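Local coordinates for alginate biosynthesis protein AlgX (Pseudomonas aeruginosa, PDB 4KNC) that takes part in the O-acetylation of the exopolysaccharide alginate and protects the polymer from degradation as it crosses the periplasm, at residues R68-E73 / S308-A313; A279-E284 / P315-G320; L383-S388 / Y397-R402. All blocks are in the same frame, centred on the assembly; numbering follows the deposited sequence.

Interaction 1: R68-E73 / S308-A313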
loop_
_atom_site.group_PDB
_atom_site.type_symbol
_atom_site.label_atom_id
_atom_site.label_comp_id
_atom_site.label_asym_id
_atom_site.label_seq_id
_atom_site.Cartn_x
_atom_site.Cartn_y
_atom_site.Cartn_z
ATOM N N ARG A 68 -0.569 15.096 2.074
ATOM C CA ARG A 68 -1.321 16.199 1.446
ATOM C C ARG A 68 -0.796 16.536 0.042
ATOM O O ARG A 68 -1.576 16.716 -0.895
ATOM C CB ARG A 68 -1.344 17.441 2.350
ATOM C CG ARG A 68 -1.555 18.778 1.639
ATOM C CD ARG A 68 -2.931 18.914 0.966
ATOM N NE ARG A 68 -4.047 19.120 1.890
ATOM C CZ ARG A 68 -5.283 19.438 1.499
ATOM N NH1 ARG A 68 -6.248 19.607 2.392
ATOM N NH2 ARG A 68 -5.558 19.595 0.208
ATOM N N ALA A 69 0.524 16.595 -0.108
ATOM C CA ALA A 69 1.122 16.865 -1.408
ATOM C C ALA A 69 0.725 15.816 -2.448
ATOM O O ALA A 69 0.386 16.155 -3.589
ATOM C CB ALA A 69 2.650 16.939 -1.283
ATOM N N LEU A 70 0.779 14.541 -2.058
ATOM C CA LEU A 70 0.390 13.469 -2.968
ATOM C C LEU A 70 -1.085 13.568 -3.343
ATOM O O LEU A 70 -1.445 13.459 -4.522
ATOM C CB LEU A 70 0.692 12.095 -2.360
ATOM C CG LEU A 70 0.220 10.891 -3.185
ATOM C CD1 LEU A 70 0.856 10.937 -4.582
ATOM C CD2 LEU A 70 0.536 9.579 -2.477
ATOM N N ARG A 71 -1.934 13.777 -2.338
ATOM C CA ARG A 71 -3.364 13.972 -2.582
ATOM C C ARG A 71 -3.591 15.089 -3.598
ATOM O O ARG A 71 -4.413 14.955 -4.505
ATOM C CB ARG A 71 -4.116 14.267 -1.274
ATOM C CG ARG A 71 -5.614 14.556 -1.423
ATOM C CD ARG A 71 -5.885 16.062 -1.629
ATOM N NE ARG A 71 -7.301 16.357 -1.836
ATOM C CZ ARG A 71 -7.742 17.428 -2.491
ATOM N NH1 ARG A 71 -6.870 18.288 -3.005
ATOM N NH2 ARG A 71 -9.046 17.633 -2.643
ATOM N N ASP A 72 -2.853 16.186 -3.448
ATOM C CA ASP A 72 -3.034 17.337 -4.332
ATOM C C ASP A 72 -2.607 17.019 -5.745
ATOM O O ASP A 72 -3.331 17.306 -6.692
ATOM C CB ASP A 72 -2.281 18.559 -3.818
ATOM C CG ASP A 72 -2.962 19.199 -2.637
ATOM O OD1 ASP A 72 -4.187 18.988 -2.466
ATOM O OD2 ASP A 72 -2.278 19.919 -1.888
ATOM N N GLU A 73 -1.430 16.425 -5.888
ATOM C CA GLU A 73 -0.994 15.987 -7.204
ATOM C C GLU A 73 -2.050 15.095 -7.878
ATOM O O GLU A 73 -2.397 15.311 -9.041
ATOM C CB GLU A 73 0.360 15.283 -7.116
ATOM C CG GLU A 73 1.059 15.113 -8.448
ATOM C CD GLU A 73 1.365 16.440 -9.126
ATOM O OE1 GLU A 73 1.369 17.493 -8.446
ATOM O OE2 GLU A 73 1.597 16.429 -10.351
ATOM N N SER A 308 11.422 7.979 0.236
ATOM C CA SER A 308 11.636 7.300 -1.036
ATOM C C SER A 308 10.327 6.825 -1.684
ATOM O O SER A 308 10.270 6.617 -2.903
ATOM C CB SER A 308 12.643 6.153 -0.886
ATOM O OG SER A 308 12.259 5.269 0.154
ATOM N N PHE A 309 9.276 6.661 -0.877
ATOM C CA PHE A 309 7.946 6.386 -1.425
ATOM C C PHE A 309 7.433 7.567 -2.240
ATOM O O PHE A 309 7.028 7.419 -3.401
ATOM C CB PHE A 309 6.934 6.065 -0.322
ATOM C CG PHE A 309 5.516 5.998 -0.812
ATOM C CD1 PHE A 309 5.109 4.969 -1.645
ATOM C CD2 PHE A 309 4.596 6.965 -0.453
ATOM C CE1 PHE A 309 3.800 4.896 -2.109
ATOM C CE2 PHE A 309 3.276 6.899 -0.913
ATOM C CZ PHE A 309 2.882 5.864 -1.742
ATOM N N TYR A 310 7.444 8.743 -1.624
ATOM C CA TYR A 310 6.923 9.941 -2.268
ATOM C C TYR A 310 7.761 10.410 -3.456
ATOM O O TYR A 310 7.210 10.910 -4.440
ATOM C CB TYR A 310 6.697 11.048 -1.228
ATOM C CG TYR A 310 5.676 10.613 -0.194
ATOM C CD1 TYR A 310 4.311 10.772 -0.424
ATOM C CD2 TYR A 310 6.075 9.981 0.979
ATOM C CE1 TYR A 310 3.361 10.342 0.507
ATOM C CE2 TYR A 310 5.143 9.553 1.921
ATOM C CZ TYR A 310 3.784 9.734 1.675
ATOM O OH TYR A 310 2.857 9.303 2.604
ATOM N N ARG A 311 9.081 10.230 -3.379
ATOM C CA ARG A 311 9.946 10.532 -4.524
ATOM C C ARG A 311 9.597 9.735 -5.792
ATOM O O ARG A 311 9.877 10.169 -6.908
ATOM C CB ARG A 311 11.417 10.310 -4.167
ATOM C CG ARG A 311 11.910 11.246 -3.089
ATOM C CD ARG A 311 13.386 11.054 -2.845
ATOM N NE ARG A 311 14.195 11.450 -3.990
ATOM C CZ ARG A 311 15.504 11.239 -4.059
ATOM N NH1 ARG A 311 16.119 10.639 -3.050
ATOM N NH2 ARG A 311 16.200 11.623 -5.124
ATOM N N GLN A 312 9.006 8.562 -5.617
ATOM C CA GLN A 312 8.479 7.808 -6.745
ATOM C C GLN A 312 7.027 8.216 -7.053
ATOM O O GLN A 312 6.683 8.531 -8.196
ATOM C CB GLN A 312 8.558 6.310 -6.454
ATOM C CG GLN A 312 9.968 5.782 -6.305
ATOM C CD GLN A 312 9.995 4.367 -5.798
ATOM O OE1 GLN A 312 9.775 3.411 -6.556
ATOM N NE2 GLN A 312 10.247 4.214 -4.498
ATOM N N ALA A 313 6.178 8.222 -6.030
ATOM C CA ALA A 313 4.750 8.446 -6.253
ATOM C C ALA A 313 4.444 9.784 -6.917
ATOM O O ALA A 313 3.651 9.828 -7.858
ATOM C CB ALA A 313 3.959 8.282 -4.962
#

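Interaction 2: A279-E284 / P315-G320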
loop_
_atom_site.group_PDB
_atom_site.type_symbol
_atom_site.label_atom_id
_atom_site.label_comp_id
_atom_site.label_asym_id
_atom_site.label_seq_id
_atom_site.Cartn_x
_atom_site.Cartn_y
_atom_site.Cartn_z
ATOM N N ALA A 279 3.107 0.317 -8.449
ATOM C CA ALA A 279 2.961 -0.474 -9.669
ATOM C C ALA A 279 1.800 0.037 -10.511
ATOM O O ALA A 279 1.934 0.208 -11.728
ATOM C CB ALA A 279 2.777 -1.954 -9.337
ATOM N N TYR A 280 0.666 0.292 -9.860
ATOM C CA TYR A 280 -0.505 0.838 -10.561
ATOM C C TYR A 280 -0.212 2.166 -11.271
ATOM O O TYR A 280 -0.526 2.336 -12.453
ATOM C CB TYR A 280 -1.701 1.005 -9.606
ATOM C CG TYR A 280 -2.948 1.507 -10.295
ATOM C CD1 TYR A 280 -3.409 0.911 -11.464
ATOM C CD2 TYR A 280 -3.674 2.567 -9.775
ATOM C CE1 TYR A 280 -4.554 1.374 -12.105
ATOM C CE2 TYR A 280 -4.815 3.028 -10.401
ATOM C CZ TYR A 280 -5.249 2.431 -11.564
ATOM O OH TYR A 280 -6.391 2.901 -12.186
ATOM N N MET A 281 0.404 3.107 -10.563
ATOM C CA MET A 281 0.719 4.392 -11.185
ATOM C C MET A 281 1.908 4.325 -12.153
ATOM O O MET A 281 2.208 5.307 -12.829
ATOM C CB MET A 281 0.955 5.476 -10.135
ATOM C CG MET A 281 -0.188 5.669 -9.165
ATOM S SD MET A 281 -0.211 7.336 -8.489
ATOM C CE MET A 281 1.352 7.433 -7.630
ATOM N N THR A 282 2.597 3.188 -12.216
ATOM C CA THR A 282 3.597 3.005 -13.274
ATOM C C THR A 282 2.935 2.451 -14.540
ATOM O O THR A 282 3.491 2.533 -15.633
ATOM C CB THR A 282 4.763 2.076 -12.838
ATOM O OG1 THR A 282 5.330 2.557 -11.616
ATOM C CG2 THR A 282 5.859 2.049 -13.895
ATOM N N SER A 283 1.735 1.899 -14.393
ATOM C CA SER A 283 1.067 1.263 -15.522
ATOM C C SER A 283 0.589 2.274 -16.564
ATOM O O SER A 283 0.212 3.404 -16.236
ATOM C CB SER A 283 -0.104 0.385 -15.045
ATOM O OG SER A 283 -1.258 1.162 -14.747
ATOM N N GLU A 284 0.609 1.852 -17.826
ATOM C CA GLU A 284 0.123 2.668 -18.934
ATOM C C GLU A 284 -1.365 2.971 -18.831
ATOM O O GLU A 284 -1.770 4.111 -19.032
ATOM C CB GLU A 284 0.413 1.993 -20.281
ATOM N N PRO A 315 6.236 11.972 -9.040
ATOM C CA PRO A 315 6.390 12.051 -10.499
ATOM C C PRO A 315 5.642 10.957 -11.253
ATOM O O PRO A 315 5.421 11.098 -12.453
ATOM C CB PRO A 315 7.895 11.864 -10.698
ATOM C CG PRO A 315 8.313 11.043 -9.504
ATOM C CD PRO A 315 7.504 11.600 -8.384
ATOM N N LEU A 316 5.279 9.877 -10.575
ATOM C CA LEU A 316 4.526 8.810 -11.228
ATOM C C LEU A 316 3.116 9.251 -11.645
ATOM O O LEU A 316 2.539 8.701 -12.590
ATOM C CB LEU A 316 4.461 7.563 -10.343
ATOM C CG LEU A 316 5.685 6.660 -10.464
ATOM C CD1 LEU A 316 5.578 5.510 -9.474
ATOM C CD2 LEU A 316 5.790 6.150 -11.886
ATOM N N VAL A 317 2.562 10.235 -10.943
ATOM C CA VAL A 317 1.233 10.741 -11.297
ATOM C C VAL A 317 1.175 11.180 -12.769
ATOM O O VAL A 317 0.167 10.951 -13.441
ATOM C CB VAL A 317 0.785 11.880 -10.355
ATOM C CG1 VAL A 317 -0.538 12.471 -10.808
ATOM C CG2 VAL A 317 0.658 11.358 -8.950
ATOM N N ASP A 318 2.267 11.767 -13.273
ATOM C CA ASP A 318 2.350 12.185 -14.680
ATOM C C ASP A 318 3.281 11.339 -15.540
ATOM O O ASP A 318 3.948 11.856 -16.431
ATOM C CB ASP A 318 2.759 13.654 -14.800
ATOM C CG ASP A 318 1.669 14.590 -14.363
ATOM O OD1 ASP A 318 1.399 14.632 -13.143
ATOM O OD2 ASP A 318 1.079 15.275 -15.232
ATOM N N ASN A 319 3.320 10.041 -15.273
ATOM C CA ASN A 319 4.022 9.090 -16.130
ATOM C C ASN A 319 5.523 9.355 -16.332
ATOM O O ASN A 319 6.071 9.060 -17.393
ATOM C CB ASN A 319 3.316 8.971 -17.489
ATOM C CG ASN A 319 3.418 7.572 -18.072
ATOM O OD1 ASN A 319 4.122 6.708 -17.526
ATOM N ND2 ASN A 319 2.727 7.339 -19.184
ATOM N N GLY A 320 6.179 9.899 -15.311
ATOM C CA GLY A 320 7.609 10.160 -15.367
ATOM C C GLY A 320 8.053 10.985 -16.562
ATOM O O GLY A 320 7.709 12.167 -16.689
#

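Interaction 3: L383-S388 / Y397-R402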
loop_
_atom_site.group_PDB
_atom_site.type_symbol
_atom_site.label_atom_id
_atom_site.label_comp_id
_atom_site.label_asym_id
_atom_site.label_seq_id
_atom_site.Cartn_x
_atom_site.Cartn_y
_atom_site.Cartn_z
ATOM N N LEU A 383 20.568 6.425 -3.859
ATOM C CA LEU A 383 19.166 6.073 -3.725
ATOM C C LEU A 383 18.931 4.621 -4.104
ATOM O O LEU A 383 19.128 4.237 -5.247
ATOM C CB LEU A 383 18.295 6.985 -4.594
ATOM C CG LEU A 383 16.831 6.541 -4.672
ATOM C CD1 LEU A 383 16.233 6.436 -3.276
ATOM C CD2 LEU A 383 16.012 7.476 -5.552
ATOM N N LYS A 384 18.487 3.818 -3.147
ATOM C CA LYS A 384 18.253 2.406 -3.406
ATOM C C LYS A 384 16.763 2.093 -3.296
ATOM O O LYS A 384 16.158 2.287 -2.247
ATOM C CB LYS A 384 19.075 1.555 -2.440
ATOM C CG LYS A 384 19.173 0.085 -2.805
ATOM N N ILE A 385 16.182 1.624 -4.396
ATOM C CA ILE A 385 14.753 1.329 -4.473
ATOM C C ILE A 385 14.505 -0.164 -4.564
ATOM O O ILE A 385 14.897 -0.809 -5.537
ATOM C CB ILE A 385 14.107 1.998 -5.706
ATOM C CG1 ILE A 385 14.352 3.504 -5.684
ATOM C CG2 ILE A 385 12.604 1.685 -5.776
ATOM C CD1 ILE A 385 13.678 4.239 -6.812
ATOM N N GLU A 386 13.850 -0.711 -3.546
ATOM C CA GLU A 386 13.477 -2.114 -3.542
ATOM C C GLU A 386 12.019 -2.254 -3.968
ATOM O O GLU A 386 11.130 -1.619 -3.406
ATOM C CB GLU A 386 13.677 -2.730 -2.152
ATOM C CG GLU A 386 15.093 -2.626 -1.598
ATOM C CD GLU A 386 16.107 -3.402 -2.418
ATOM O OE1 GLU A 386 17.246 -2.913 -2.562
ATOM O OE2 GLU A 386 15.772 -4.502 -2.911
ATOM N N GLN A 387 11.781 -3.095 -4.963
ATOM C CA GLN A 387 10.444 -3.298 -5.485
ATOM C C GLN A 387 9.954 -4.693 -5.111
ATOM O O GLN A 387 10.743 -5.635 -5.075
ATOM C CB GLN A 387 10.478 -3.128 -6.997
ATOM C CG GLN A 387 9.269 -3.625 -7.717
ATOM C CD GLN A 387 9.360 -3.385 -9.215
ATOM O OE1 GLN A 387 8.919 -2.351 -9.722
ATOM N NE2 GLN A 387 9.940 -4.338 -9.929
ATOM N N SER A 388 8.660 -4.818 -4.824
ATOM C CA SER A 388 8.054 -6.101 -4.486
ATOM C C SER A 388 8.329 -7.161 -5.544
ATOM O O SER A 388 8.306 -6.869 -6.743
ATOM C CB SER A 388 6.537 -5.945 -4.320
ATOM O OG SER A 388 5.909 -7.212 -4.227
ATOM N N TYR A 397 11.137 2.115 -13.297
ATOM C CA TYR A 397 11.196 2.841 -12.034
ATOM C C TYR A 397 11.193 4.303 -12.413
ATOM O O TYR A 397 11.675 4.649 -13.489
ATOM C CB TYR A 397 12.513 2.556 -11.317
ATOM C CG TYR A 397 12.665 1.152 -10.840
ATOM C CD1 TYR A 397 13.037 0.138 -11.711
ATOM C CD2 TYR A 397 12.426 0.826 -9.509
ATOM C CE1 TYR A 397 13.178 -1.163 -11.267
ATOM C CE2 TYR A 397 12.563 -0.465 -9.056
ATOM C CZ TYR A 397 12.937 -1.460 -9.936
ATOM O OH TYR A 397 13.071 -2.755 -9.476
ATOM N N VAL A 398 10.660 5.161 -11.543
ATOM C CA VAL A 398 10.634 6.608 -11.779
ATOM C C VAL A 398 10.828 7.350 -10.459
ATOM O O VAL A 398 10.212 6.997 -9.458
ATOM C CB VAL A 398 9.284 7.063 -12.374
ATOM C CG1 VAL A 398 9.283 8.566 -12.604
ATOM C CG2 VAL A 398 8.970 6.328 -13.680
ATOM N N PHE A 399 11.686 8.364 -10.436
ATOM C CA PHE A 399 11.924 9.091 -9.183
ATOM C C PHE A 399 12.392 10.522 -9.392
ATOM O O PHE A 399 13.047 10.828 -10.381
ATOM C CB PHE A 399 12.899 8.333 -8.258
ATOM C CG PHE A 399 14.312 8.225 -8.795
ATOM C CD1 PHE A 399 14.680 7.170 -9.610
ATOM C CD2 PHE A 399 15.273 9.168 -8.463
ATOM C CE1 PHE A 399 15.983 7.056 -10.092
ATOM C CE2 PHE A 399 16.577 9.064 -8.944
ATOM C CZ PHE A 399 16.929 8.008 -9.762
ATOM N N GLN A 400 12.038 11.409 -8.470
ATOM C CA GLN A 400 12.495 12.784 -8.571
ATOM C C GLN A 400 13.907 12.887 -8.012
ATOM O O GLN A 400 14.260 12.192 -7.054
ATOM C CB GLN A 400 11.547 13.741 -7.849
ATOM C CG GLN A 400 11.570 13.625 -6.337
ATOM C CD GLN A 400 10.306 14.162 -5.679
ATOM O OE1 GLN A 400 10.111 14.014 -4.469
ATOM N NE2 GLN A 400 9.439 14.780 -6.473
ATOM N N LEU A 401 14.720 13.735 -8.635
ATOM C CA LEU A 401 16.037 14.040 -8.101
ATOM C C LEU A 401 15.822 14.776 -6.792
ATOM O O LEU A 401 14.865 15.543 -6.653
ATOM C CB LEU A 401 16.869 14.892 -9.073
ATOM C CG LEU A 401 17.196 14.344 -10.473
ATOM C CD1 LEU A 401 18.444 15.027 -11.090
ATOM C CD2 LEU A 401 17.364 12.837 -10.476
ATOM N N ARG A 402 16.719 14.535 -5.843
ATOM C CA ARG A 402 16.570 15.010 -4.476
ATOM C C ARG A 402 16.305 16.504 -4.403
ATOM O O ARG A 402 16.960 17.300 -5.075
ATOM C CB ARG A 402 17.804 14.645 -3.645
ATOM C CG ARG A 402 17.667 14.977 -2.171
ATOM C CD ARG A 402 18.644 14.191 -1.320
ATOM N NE ARG A 402 18.867 14.848 -0.036
ATOM C CZ ARG A 402 19.698 14.405 0.900
ATOM N NH1 ARG A 402 20.390 13.293 0.702
ATOM N NH2 ARG A 402 19.836 15.076 2.036
#

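Interaction 1: R68-E73 / S308-A313
Two helices that run nearly parallel in the SGNH hydrolase-like domain of AlgX, 61-76 and 307-316, meet here through one leucine. L70 contacts F309, Y310 and A313. The segment axes are 10.8 Å apart at their closest and 13° from parallel. That spacing is bridged by side chains and not by backbone.

The two methyl groups of L70 divide the work. CG lies anti to the backbone N (chi1 175°), which carries the branch across to the facing helix. L70 CD1 meets the methyl of A313 (CB) at 4.1 Å. L70 CD2 reaches the two rings, with F309 CE2 at 4.1 Å and Y310 CE1 at 4.2 Å. The leucine crosses each aromatic side chain at about a right angle. All four residues are buried, and the contact is wholly apolar.

The hydroxyl of Y310 turns to the carbonyl of M304. F309 also meets the ring of F273 and side chains of helix 275-282.

Away from the contact, R68, R71 and D72 form a salt-bridge network on helix 61-76. One carboxylate oxygen serves two guanidinium groups. R71 NH1 makes a salt bridge of 2.8 Å to D72 OD1, nearly along the C-O axis. The salt bridge from R68 NH2 reaches the syn lone pair of the same D72 OD1 at 3.1 Å, only 9° out of its guanidinium plane.

Interaction 2: A279-E284 / P315-G320
L316 O is held by two donors. N319 N bonds to L316 O at 3.1 Å, in the Schellman motif that ends helix 307-316, and NE2 of H287 is the other partner. Across the contact, M281 O comes within 3.4 Å of L316 O, but it is a second acceptor and cannot bond it. Within 279-284, S283 grips Y280 O twice. The hydroxyl S283 OG gives Y280 O a bond of 2.7 Å, in the carbonyl plane, and S283 N gives it a second. S283 is also the N-cap of helix 284-288.

Apolar side chains make up most of the rest. M281 CB sits 4.1 Å from L316 CB. The methionine chain bends at chi3 (-62°), which brings CE back toward L316 CB while M281 SD lies 4.1 Å from V317 CG2. M281 and V317 run side by side, pointing the same way. The exception is T282 OG1, which meets the leucine methyl L316 CD2 at 3.6 Å. That hydroxyl is hydrogen-bonded to L278 O, one turn back.

The contact thus joins the C-terminal ends of helices 275-282 and 307-316. Helix 61-76 adds L74 against M281 and V317, and strand 396-400 of the carbohydrate-binding module packs V398 on L316.

Interaction 3: L383-S388 / Y397-R402
L383, I385 and Q387 face Y397 and F399 between the two beta sheets of the C-terminal carbohydrate-binding module. Strands 380-386 and 396-400 are edge strands of different sheets, so this is sandwich packing. Their segment axes come no closer than 9.9 Å, and their N-to-C directions differ by 142°. Side chains fill the gap.

L383 and F399 come from opposite directions, and the methyl L383 CD2 sits over one face of the ring, nearer the rim than the centre. It lies 3.8 Å from the centroid of F399, 25° off the ring normal, a CH-pi contact. F399 CG stands between the backbone N and the carbonyl carbon (chi1 66°), a crowded position that places the ring under the leucine.

I385 wedges between the two rings. Its CG2 branch meets the edge of Y397, with I385 CG2 3.8 Å from Y397 CD2; the two side chains pass alongside, heading opposite ways. Its other branch turns to the phenylalanine, where I385 CD1 is 4.2 Å from F399 CD1.

Q387 lies against the far end of Y397, its amide plane 17° from the ring plane. The sheets meet here through methyl and ring contacts. Q387 bonds to H367 ND1 and T393 OG1, and Y397 OH to V366 O, so the 3.5 Å approach of Q387 NE2 to Y397 OH need carry no bond.

In the fold
From the N terminus, helix 61-76 comes first. It meets helix 307-316 in interaction 1, closing a loop of 234 residues. Segment 279-284 lies inside that loop, but its partner 315-320 follows 308-313, so interactions 1 and 2 cross. Both use helix 307-316, and A313 O touches M281 CE between them. Interaction 3 comes later, in series, and closes a short loop of eight residues within the carbohydrate-binding module. Helix 307-316 links all three: R311 NH2 probably bonds to Q400 O, Q312 packs on I385, and P315 CG lies near Q400 N. The contacts thus tie the SGNH hydrolase-like domain to the module's sandwich.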